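Local coordinates for protein activated BY transcription factor SSRB (Salmonella enterica, PDB 2WNW) that belongs to glycosyl hydrolase family 30, joins a TIM-barrel domain to a beta-sandwich domain, and is named for its activation by the transcription factor SsrB, at residues A[32-37]-A[405-410]; A[138-143]-A[289-294]; A[243-248]-A[263-268]. One frame throughout, in Å; residues are numbered along the deposited sequence.

Contact 1: residues A[32-37]-A[405-410]. With PO4 (phosphate ion), chain C.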
loop_
_atom_site.group_PDB
_atom_site.type_symbol
_atom_site.label_atom_id
_atom_site.label_comp_id
_atom_site.label_asym_id
_atom_site.label_seq_id
_atom_site.Cartn_x
_atom_site.Cartn_y
_atom_site.Cartn_z
ATOM N N GLU A 32 -2.037 -17.481 -6.311
ATOM C CA GLU A 32 -2.410 -17.433 -4.896
ATOM C C GLU A 32 -1.239 -17.332 -3.935
ATOM O O GLU A 32 -1.261 -17.912 -2.846
ATOM C CB GLU A 32 -3.261 -18.655 -4.535
ATOM C CG GLU A 32 -4.630 -18.650 -5.187
ATOM C CD GLU A 32 -5.488 -19.837 -4.783
ATOM O OE1 GLU A 32 -6.680 -19.845 -5.146
ATOM O OE2 GLU A 32 -4.978 -20.759 -4.111
ATOM N N LEU A 33 -0.232 -16.561 -4.319
ATOM C CA LEU A 33 0.956 -16.408 -3.499
ATOM C C LEU A 33 1.014 -15.216 -2.562
ATOM O O LEU A 33 0.476 -14.152 -2.844
ATOM C CB LEU A 33 2.196 -16.304 -4.385
ATOM C CG LEU A 33 2.596 -17.440 -5.324
ATOM C CD1 LEU A 33 3.844 -17.017 -6.092
ATOM C CD2 LEU A 33 2.864 -18.703 -4.519
ATOM N N ILE A 34 1.674 -15.433 -1.432
ATOM C CA ILE A 34 1.982 -14.361 -0.501
ATOM C C ILE A 34 3.484 -14.586 -0.479
ATOM O O ILE A 34 3.976 -15.522 0.153
ATOM C CB ILE A 34 1.389 -14.546 0.906
ATOM C CG1 ILE A 34 -0.103 -14.196 0.880
ATOM C CG2 ILE A 34 2.124 -13.627 1.892
ATOM C CD1 ILE A 34 -0.781 -14.205 2.242
ATOM N N SER A 35 4.199 -13.764 -1.234
ATOM C CA SER A 35 5.645 -13.884 -1.337
ATOM C C SER A 35 6.353 -13.159 -0.209
ATOM O O SER A 35 6.011 -12.023 0.119
ATOM C CB SER A 35 6.120 -13.316 -2.675
ATOM O OG SER A 35 5.446 -13.934 -3.757
ATOM N N VAL A 36 7.338 -13.822 0.386
ATOM C CA VAL A 36 8.107 -13.219 1.462
ATOM C C VAL A 36 9.582 -13.219 1.084
ATOM O O VAL A 36 10.105 -14.215 0.573
ATOM C CB VAL A 36 7.908 -13.968 2.806
ATOM C CG1 VAL A 36 6.449 -13.894 3.224
ATOM C CG2 VAL A 36 8.350 -15.421 2.682
ATOM N N LEU A 37 10.239 -12.087 1.307
ATOM C CA LEU A 37 11.656 -11.943 0.997
ATOM C C LEU A 37 12.374 -11.457 2.249
ATOM O O LEU A 37 12.680 -10.274 2.385
ATOM C CB LEU A 37 11.862 -10.945 -0.147
ATOM C CG LEU A 37 11.305 -11.334 -1.519
ATOM C CD1 LEU A 37 9.795 -11.168 -1.521
ATOM C CD2 LEU A 37 11.932 -10.458 -2.598
ATOM N N ARG A 405 11.697 -15.734 11.374
ATOM C CA ARG A 405 10.752 -15.090 10.468
ATOM C C ARG A 405 9.350 -15.181 11.076
ATOM O O ARG A 405 8.978 -16.205 11.646
ATOM C CB ARG A 405 10.756 -15.772 9.091
ATOM C CG ARG A 405 11.995 -15.504 8.222
ATOM C CD ARG A 405 13.126 -16.506 8.477
ATOM N NE ARG A 405 14.179 -16.393 7.472
ATOM C CZ ARG A 405 15.131 -15.467 7.477
ATOM N NH1 ARG A 405 15.175 -14.566 8.450
ATOM N NH2 ARG A 405 16.021 -15.427 6.495
ATOM N N VAL A 406 8.580 -14.103 10.963
ATOM C CA VAL A 406 7.221 -14.067 11.504
ATOM C C VAL A 406 6.297 -13.432 10.469
ATOM O O VAL A 406 6.549 -12.320 10.017
ATOM C CB VAL A 406 7.148 -13.216 12.797
ATOM C CG1 VAL A 406 5.745 -13.271 13.371
ATOM C CG2 VAL A 406 8.156 -13.714 13.818
ATOM N N LEU A 407 5.233 -14.135 10.092
ATOM C CA LEU A 407 4.291 -13.601 9.112
ATOM C C LEU A 407 2.870 -13.603 9.658
ATOM O O LEU A 407 2.373 -14.635 10.108
ATOM C CB LEU A 407 4.327 -14.423 7.817
ATOM C CG LEU A 407 3.388 -13.909 6.719
ATOM C CD1 LEU A 407 3.938 -12.605 6.167
ATOM C CD2 LEU A 407 3.258 -14.934 5.594
ATOM N N VAL A 408 2.221 -12.445 9.618
ATOM C CA VAL A 408 0.841 -12.333 10.082
ATOM C C VAL A 408 -0.053 -12.225 8.846
ATOM O O VAL A 408 0.211 -11.416 7.958
ATOM C CB VAL A 408 0.631 -11.068 10.953
ATOM C CG1 VAL A 408 -0.820 -10.980 11.394
ATOM C CG2 VAL A 408 1.546 -11.110 12.167
ATOM N N VAL A 409 -1.089 -13.055 8.784
ATOM C CA VAL A 409 -2.017 -13.037 7.658
ATOM C C VAL A 409 -3.435 -12.966 8.206
ATOM O O VAL A 409 -3.800 -13.723 9.107
ATOM C CB VAL A 409 -1.892 -14.310 6.777
ATOM C CG1 VAL A 409 -2.867 -14.222 5.599
ATOM C CG2 VAL A 409 -0.463 -14.460 6.266
ATOM N N TYR A 410 -4.225 -12.050 7.654
ATOM C CA TYR A 410 -5.606 -11.845 8.074
ATOM C C TYR A 410 -6.516 -11.826 6.846
ATOM O O TYR A 410 -6.302 -11.046 5.913
ATOM C CB TYR A 410 -5.713 -10.517 8.838
ATOM C CG TYR A 410 -7.115 -9.951 8.943
ATOM C CD1 TYR A 410 -7.384 -8.640 8.541
ATOM C CD2 TYR A 410 -8.171 -10.722 9.428
ATOM C CE1 TYR A 410 -8.670 -8.113 8.617
ATOM C CE2 TYR A 410 -9.463 -10.204 9.510
ATOM C CZ TYR A 410 -9.703 -8.901 9.102
ATOM O OH TYR A 410 -10.976 -8.390 9.170
HETATM P P PO4 C . 15.166 -17.767 3.837
HETATM O O1 PO4 C . 14.128 -17.839 4.899
HETATM O O2 PO4 C . 15.490 -19.140 3.374
HETATM O O3 PO4 C . 14.656 -16.965 2.693
HETATM O O4 PO4 C . 16.389 -17.123 4.382
#

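Contact 2: residues A[138-143]-A[289-294]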
loop_
_atom_site.group_PDB
_atom_site.type_symbol
_atom_site.label_atom_id
_atom_site.label_comp_id
_atom_site.label_asym_id
_atom_site.label_seq_id
_atom_site.Cartn_x
_atom_site.Cartn_y
_atom_site.Cartn_z
ATOM N N LYS A 138 9.554 -0.403 27.620
ATOM C CA LYS A 138 9.895 0.955 27.213
ATOM C C LYS A 138 8.624 1.771 27.460
ATOM O O LYS A 138 7.601 1.552 26.805
ATOM C CB LYS A 138 10.268 0.987 25.729
ATOM C CG LYS A 138 10.599 2.372 25.198
ATOM C CD LYS A 138 10.811 2.354 23.690
ATOM C CE LYS A 138 11.084 3.755 23.160
ATOM N NZ LYS A 138 11.206 3.796 21.676
ATOM N N LEU A 139 8.691 2.706 28.404
ATOM C CA LEU A 139 7.529 3.511 28.760
ATOM C C LEU A 139 7.513 4.915 28.161
ATOM O O LEU A 139 8.532 5.610 28.127
ATOM C CB LEU A 139 7.420 3.601 30.287
ATOM C CG LEU A 139 7.496 2.264 31.038
ATOM C CD1 LEU A 139 7.475 2.507 32.543
ATOM C CD2 LEU A 139 6.335 1.375 30.628
ATOM N N MET A 140 6.335 5.322 27.701
ATOM C CA MET A 140 6.134 6.635 27.103
ATOM C C MET A 140 5.103 7.416 27.916
ATOM O O MET A 140 4.085 6.863 28.328
ATOM C CB MET A 140 5.638 6.474 25.668
ATOM C CG MET A 140 5.361 7.780 24.937
ATOM S SD MET A 140 4.795 7.449 23.256
ATOM C CE MET A 140 4.519 9.099 22.626
ATOM N N ALA A 141 5.369 8.696 28.149
ATOM C CA ALA A 141 4.446 9.534 28.908
ATOM C C ALA A 141 4.003 10.700 28.036
ATOM O O ALA A 141 4.816 11.290 27.321
ATOM C CB ALA A 141 5.117 10.047 30.184
ATOM N N SER A 142 2.710 11.016 28.090
ATOM C CA SER A 142 2.126 12.102 27.306
ATOM C C SER A 142 1.118 12.879 28.143
ATOM O O SER A 142 0.370 12.291 28.920
ATOM C CB SER A 142 1.380 11.553 26.080
ATOM O OG SER A 142 2.208 10.751 25.261
ATOM N N PRO A 143 1.083 14.213 27.989
ATOM C CA PRO A 143 0.133 15.024 28.752
ATOM C C PRO A 143 -1.134 15.263 27.934
ATOM O O PRO A 143 -1.083 15.333 26.708
ATOM C CB PRO A 143 0.877 16.346 28.975
ATOM C CG PRO A 143 2.272 16.134 28.400
ATOM C CD PRO A 143 2.108 15.064 27.367
ATOM N N LYS A 289 11.161 8.081 13.686
ATOM C CA LYS A 289 10.235 7.007 14.022
ATOM C C LYS A 289 8.784 7.434 13.856
ATOM O O LYS A 289 8.419 8.559 14.190
ATOM C CB LYS A 289 10.483 6.532 15.455
ATOM C CG LYS A 289 11.859 5.907 15.647
ATOM C CD LYS A 289 12.031 5.311 17.033
ATOM C CE LYS A 289 13.381 4.620 17.169
ATOM N NZ LYS A 289 13.538 3.976 18.511
ATOM N N LEU A 290 7.971 6.526 13.323
ATOM C CA LEU A 290 6.549 6.775 13.107
ATOM C C LEU A 290 5.811 5.773 13.986
ATOM O O LEU A 290 5.512 4.656 13.576
ATOM C CB LEU A 290 6.200 6.571 11.633
ATOM C CG LEU A 290 7.027 7.442 10.676
ATOM C CD1 LEU A 290 6.684 7.092 9.232
ATOM C CD2 LEU A 290 6.757 8.918 10.949
ATOM N N LEU A 291 5.523 6.203 15.205
ATOM C CA LEU A 291 4.888 5.365 16.211
ATOM C C LEU A 291 3.368 5.443 16.325
ATOM O O LEU A 291 2.801 6.534 16.397
ATOM C CB LEU A 291 5.506 5.711 17.570
ATOM C CG LEU A 291 4.936 5.113 18.855
ATOM C CD1 LEU A 291 5.236 3.624 18.909
ATOM C CD2 LEU A 291 5.549 5.830 20.053
ATOM N N PHE A 292 2.713 4.284 16.344
ATOM C CA PHE A 292 1.265 4.260 16.535
ATOM C C PHE A 292 1.141 4.322 18.054
ATOM O O PHE A 292 1.507 3.372 18.751
ATOM C CB PHE A 292 0.638 2.960 16.028
ATOM C CG PHE A 292 -0.817 2.837 16.373
ATOM C CD1 PHE A 292 -1.772 3.586 15.693
ATOM C CD2 PHE A 292 -1.228 2.032 17.431
ATOM C CE1 PHE A 292 -3.121 3.539 16.068
ATOM C CE2 PHE A 292 -2.574 1.980 17.813
ATOM C CZ PHE A 292 -3.518 2.741 17.124
ATOM N N SER A 293 0.622 5.430 18.570
ATOM C CA SER A 293 0.542 5.604 20.016
ATOM C C SER A 293 -0.796 5.406 20.711
ATOM O O SER A 293 -0.834 5.325 21.937
ATOM C CB SER A 293 1.074 6.988 20.386
ATOM O OG SER A 293 0.269 7.992 19.796
ATOM N N GLU A 294 -1.891 5.352 19.965
ATOM C CA GLU A 294 -3.182 5.173 20.613
ATOM C C GLU A 294 -4.332 4.856 19.671
ATOM O O GLU A 294 -4.442 5.415 18.585
ATOM C CB GLU A 294 -3.550 6.421 21.420
ATOM C CG GLU A 294 -4.775 6.227 22.301
ATOM C CD GLU A 294 -5.478 7.529 22.620
ATOM O OE1 GLU A 294 -4.829 8.441 23.177
ATOM O OE2 GLU A 294 -6.684 7.636 22.314
#

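Contact 3: residues A[243-248]-A[263-268]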
loop_
_atom_site.group_PDB
_atom_site.type_symbol
_atom_site.label_atom_id
_atom_site.label_comp_id
_atom_site.label_asym_id
_atom_site.label_seq_id
_atom_site.Cartn_x
_atom_site.Cartn_y
_atom_site.Cartn_z
ATOM N N ASP A 243 -4.601 11.424 9.234
ATOM C CA ASP A 243 -4.952 12.311 8.124
ATOM C C ASP A 243 -4.125 13.604 8.047
ATOM O O ASP A 243 -3.989 14.188 6.971
ATOM C CB ASP A 243 -6.442 12.650 8.187
ATOM C CG ASP A 243 -6.803 13.440 9.426
ATOM O OD1 ASP A 243 -6.826 14.688 9.354
ATOM O OD2 ASP A 243 -7.050 12.810 10.476
ATOM N N GLY A 244 -3.566 14.045 9.171
ATOM C CA GLY A 244 -2.780 15.273 9.161
ATOM C C GLY A 244 -1.291 15.057 9.358
ATOM O O GLY A 244 -0.530 16.001 9.594
ATOM N N LEU A 245 -0.873 13.804 9.238
ATOM C CA LEU A 245 0.517 13.406 9.431
ATOM C C LEU A 245 1.561 14.133 8.569
ATOM O O LEU A 245 2.508 14.729 9.094
ATOM C CB LEU A 245 0.620 11.895 9.209
ATOM C CG LEU A 245 1.723 11.088 9.886
ATOM C CD1 LEU A 245 1.792 11.421 11.366
ATOM C CD2 LEU A 245 1.429 9.602 9.680
ATOM N N VAL A 246 1.398 14.082 7.252
ATOM C CA VAL A 246 2.360 14.719 6.358
ATOM C C VAL A 246 2.410 16.240 6.491
ATOM O O VAL A 246 3.497 16.824 6.541
ATOM C CB VAL A 246 2.087 14.332 4.887
ATOM C CG1 VAL A 246 3.051 15.062 3.965
ATOM C CG2 VAL A 246 2.244 12.821 4.716
ATOM N N ASP A 247 1.246 16.882 6.556
ATOM C CA ASP A 247 1.194 18.340 6.679
ATOM C C ASP A 247 1.971 18.836 7.899
ATOM O O ASP A 247 2.736 19.800 7.816
ATOM C CB ASP A 247 -0.256 18.833 6.780
ATOM C CG ASP A 247 -1.071 18.549 5.524
ATOM O OD1 ASP A 247 -0.537 18.720 4.409
ATOM O OD2 ASP A 247 -2.259 18.172 5.656
ATOM N N TRP A 248 1.761 18.174 9.033
ATOM C CA TRP A 248 2.417 18.543 10.282
ATOM C C TRP A 248 3.916 18.279 10.241
ATOM O O TRP A 248 4.719 19.133 10.626
ATOM C CB TRP A 248 1.792 17.759 11.431
ATOM C CG TRP A 248 2.081 18.304 12.790
ATOM C CD1 TRP A 248 3.033 17.867 13.668
ATOM C CD2 TRP A 248 1.346 19.324 13.469
ATOM N NE1 TRP A 248 2.922 18.543 14.861
ATOM C CE2 TRP A 248 1.895 19.444 14.764
ATOM C CE3 TRP A 248 0.267 20.145 13.111
ATOM C CZ2 TRP A 248 1.401 20.354 15.705
ATOM C CZ3 TRP A 248 -0.226 21.049 14.049
ATOM C CH2 TRP A 248 0.342 21.144 15.329
ATOM N N ASN A 263 12.590 13.010 17.758
ATOM C CA ASN A 263 12.798 11.643 17.268
ATOM C C ASN A 263 11.785 11.126 16.249
ATOM O O ASN A 263 12.079 10.198 15.495
ATOM C CB ASN A 263 12.842 10.665 18.446
ATOM C CG ASN A 263 13.889 11.035 19.482
ATOM O OD1 ASN A 263 13.724 11.991 20.240
ATOM N ND2 ASN A 263 14.977 10.275 19.515
ATOM N N GLY A 264 10.592 11.704 16.228
ATOM C CA GLY A 264 9.605 11.238 15.274
ATOM C C GLY A 264 8.208 11.727 15.569
ATOM O O GLY A 264 8.019 12.691 16.308
ATOM N N LEU A 265 7.219 11.064 14.977
ATOM C CA LEU A 265 5.837 11.456 15.197
ATOM C C LEU A 265 5.027 10.279 15.690
ATOM O O LEU A 265 5.262 9.139 15.290
ATOM C CB LEU A 265 5.199 11.984 13.910
ATOM C CG LEU A 265 5.799 13.224 13.239
ATOM C CD1 LEU A 265 6.961 12.812 12.344
ATOM C CD2 LEU A 265 4.722 13.908 12.410
ATOM N N ALA A 266 4.082 10.562 16.578
ATOM C CA ALA A 266 3.198 9.531 17.101
ATOM C C ALA A 266 1.863 9.773 16.407
ATOM O O ALA A 266 1.563 10.901 16.027
ATOM C CB ALA A 266 3.049 9.680 18.602
ATOM N N PHE A 267 1.065 8.728 16.219
ATOM C CA PHE A 267 -0.226 8.915 15.572
ATOM C C PHE A 267 -1.286 7.955 16.084
ATOM O O PHE A 267 -0.973 6.921 16.677
ATOM C CB PHE A 267 -0.102 8.798 14.046
ATOM C CG PHE A 267 0.530 7.515 13.577
ATOM C CD1 PHE A 267 1.890 7.455 13.297
ATOM C CD2 PHE A 267 -0.239 6.366 13.421
ATOM C CE1 PHE A 267 2.481 6.267 12.863
ATOM C CE2 PHE A 267 0.341 5.170 12.988
ATOM C CZ PHE A 267 1.703 5.125 12.710
ATOM N N HIS A 268 -2.544 8.323 15.855
ATOM C CA HIS A 268 -3.698 7.540 16.283
ATOM C C HIS A 268 -4.469 7.090 15.042
ATOM O O HIS A 268 -4.102 7.444 13.918
ATOM C CB HIS A 268 -4.598 8.396 17.183
ATOM C CG HIS A 268 -3.882 9.015 18.348
ATOM N ND1 HIS A 268 -4.469 9.961 19.162
ATOM C CD2 HIS A 268 -2.630 8.826 18.831
ATOM C CE1 HIS A 268 -3.608 10.331 20.095
ATOM N NE2 HIS A 268 -2.484 9.657 19.916
#

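Contact 1: residues A[32-37]-A[405-410]
With chi1 at -77°, I34 CG1 lies beside the backbone N, and this leaves CG2 opposite that N and turned to L407. CG1 carries the rest of the chain on, so CD1 extends toward V409. L407 also has its branch anti to N, and CD1 and CD2 fork toward strand 33-37. I34 CG2 lies 4.1 Å from L407 CD2, the two side chains crossing obliquely. I34 CD1 meets V409 tip to tip, at 4.0 Å from V409 CG1 and equally near CG2. V36 CG1 faces both L407 methyls about equally, 4.1 Å from L407 CD1.

The strands 33-37 and 405-410 run roughly antiparallel, at 152°. Their axes are 9.9 Å apart, a separation that fits two layers of a beta sandwich facing each other. I34 also packs on C419, and L407 on V421, both of strand 417-423.

At the start of 405-410 the R405 guanidinium presents its edge to a phosphate ion, probably from the crystallisation liquor. R405 NE donates to phosphate O1 at 3.0 Å. R405 NH2 donates to phosphate O4 at 2.7 Å. The two bonds make a bidentate arrangement, with the phosphorus in the guanidinium plane.

The facing strands share no hydrogen bond. All the touching atoms between them are methyl groups of buried residues, which implies that the two layers are joined here by hydrophobic packing.

Contact 2: residues A[138-143]-A[289-294]
Segments 138-143 and 289-294 are the third and seventh strands of the closed eight-stranded parallel barrel. They are four places apart in the ring and therefore face each other across its interior. No backbone hydrogen bond joins them. The nearest CA pair is M140 and S293, 9.1 Å apart, so only side chains bridge the space.

M140 and L291 meet tip to tip in the barrel core. M140 is fully extended: CG is anti to the backbone N (chi1 179°), and the later torsions are also near 180°. This carries the sulfur far inward. L291 answers with its CD2 methyl, 3.7 Å from M140 SD.

K138 and K289 form a polar layer toward the N-terminal ends of the strands. Both chains are extended beyond CG, and K138 NZ stands 3.9 Å from K289 NZ. Two acids hold them together. E234 forms salt bridges to both amines, one with each carboxylate oxygen, and D46 OD2 also bridges both. The opposing carboxylates would be expected to offset the two positive charges.

Toward the C-terminal ends of the strands, E294 OE1 pairs with R87 and OE2 with Y270. A glycerol, probably from the crystallisation liquor, also hydrogen-bonds OE2. TIM-barrel enzymes keep their active sites at this end of the barrel.

F292 points outward, meeting the ring of F328 on the neighbouring strand 327-330. Strand 138-143 is hydrogen-bonded to strands 85-90 and 190-192. Strand 289-294 lies between 264-268 and 327-330, and Y236 of strand 234-239 packs against L291 and both lysines.

Contact 3: residues A[243-248]-A[263-268]
L245 packs against L265 and F267 within a beta-alpha-beta crossover of the TIM barrel. Strand 234-239 leads into helix 245-252, and the chain returns through helix 256-261 to the parallel neighbouring strand 264-268.

The CB of L245 leaves the helix alongside the strand and stays back from it, as does CG. The first torsion, -154°, is somewhat off exact anti to N and swings the branch inward, so the contact is made at the tip. There the two methyls part. L245 CD1 drops between two strand residues, 4.0 Å from L265 CD2 and 4.2 Å from F267 CB. L245 CD2 lies obliquely by the F267 ring, 4.2 Å from F267 CD1. The other sides of L245 rest on W238 of the preceding strand and on I278 and L281 of helix 275-284. The helix is thus seated in a hydrophobic layer outside the barrel wall.

One turn later W248 adds a lighter touch. Its indole NE1 is hydrogen-bonded to E213 OE1, and its ring also meets W238. On the helix side turned to the other subunit, D247 forms a salt bridge with R39 of the second subunit.

G244 is at the N-cap position, and its O accepts a helical bond from W248 N at 3.2 Å. L265 CD2 ends near the indole plane, at the ring edge, 4.5 Å from W248 CD1.

From the N terminus the chain first passes 32-37 and meets its partner only at 405-410, so contact 1 closes a very long loop that spans the TIM barrel and ends in the beta sandwich. Within that loop, 138-143 waits for 289-294, and contact 2 spans the barrel interior. Within that in turn, 243-248 and 263-268 close the short loop of contact 3. The three loops nest and none cross. Contacts 2 and 3 share neighbouring strands, with L291 O 2.8 Å from F267 N in a probable hydrogen bond. Nearest atoms of contact 1 lie about 14 Å from contact 2 and about 16 Å from contact 3. Across the dimer, L37 packs on D247 of the second subunit.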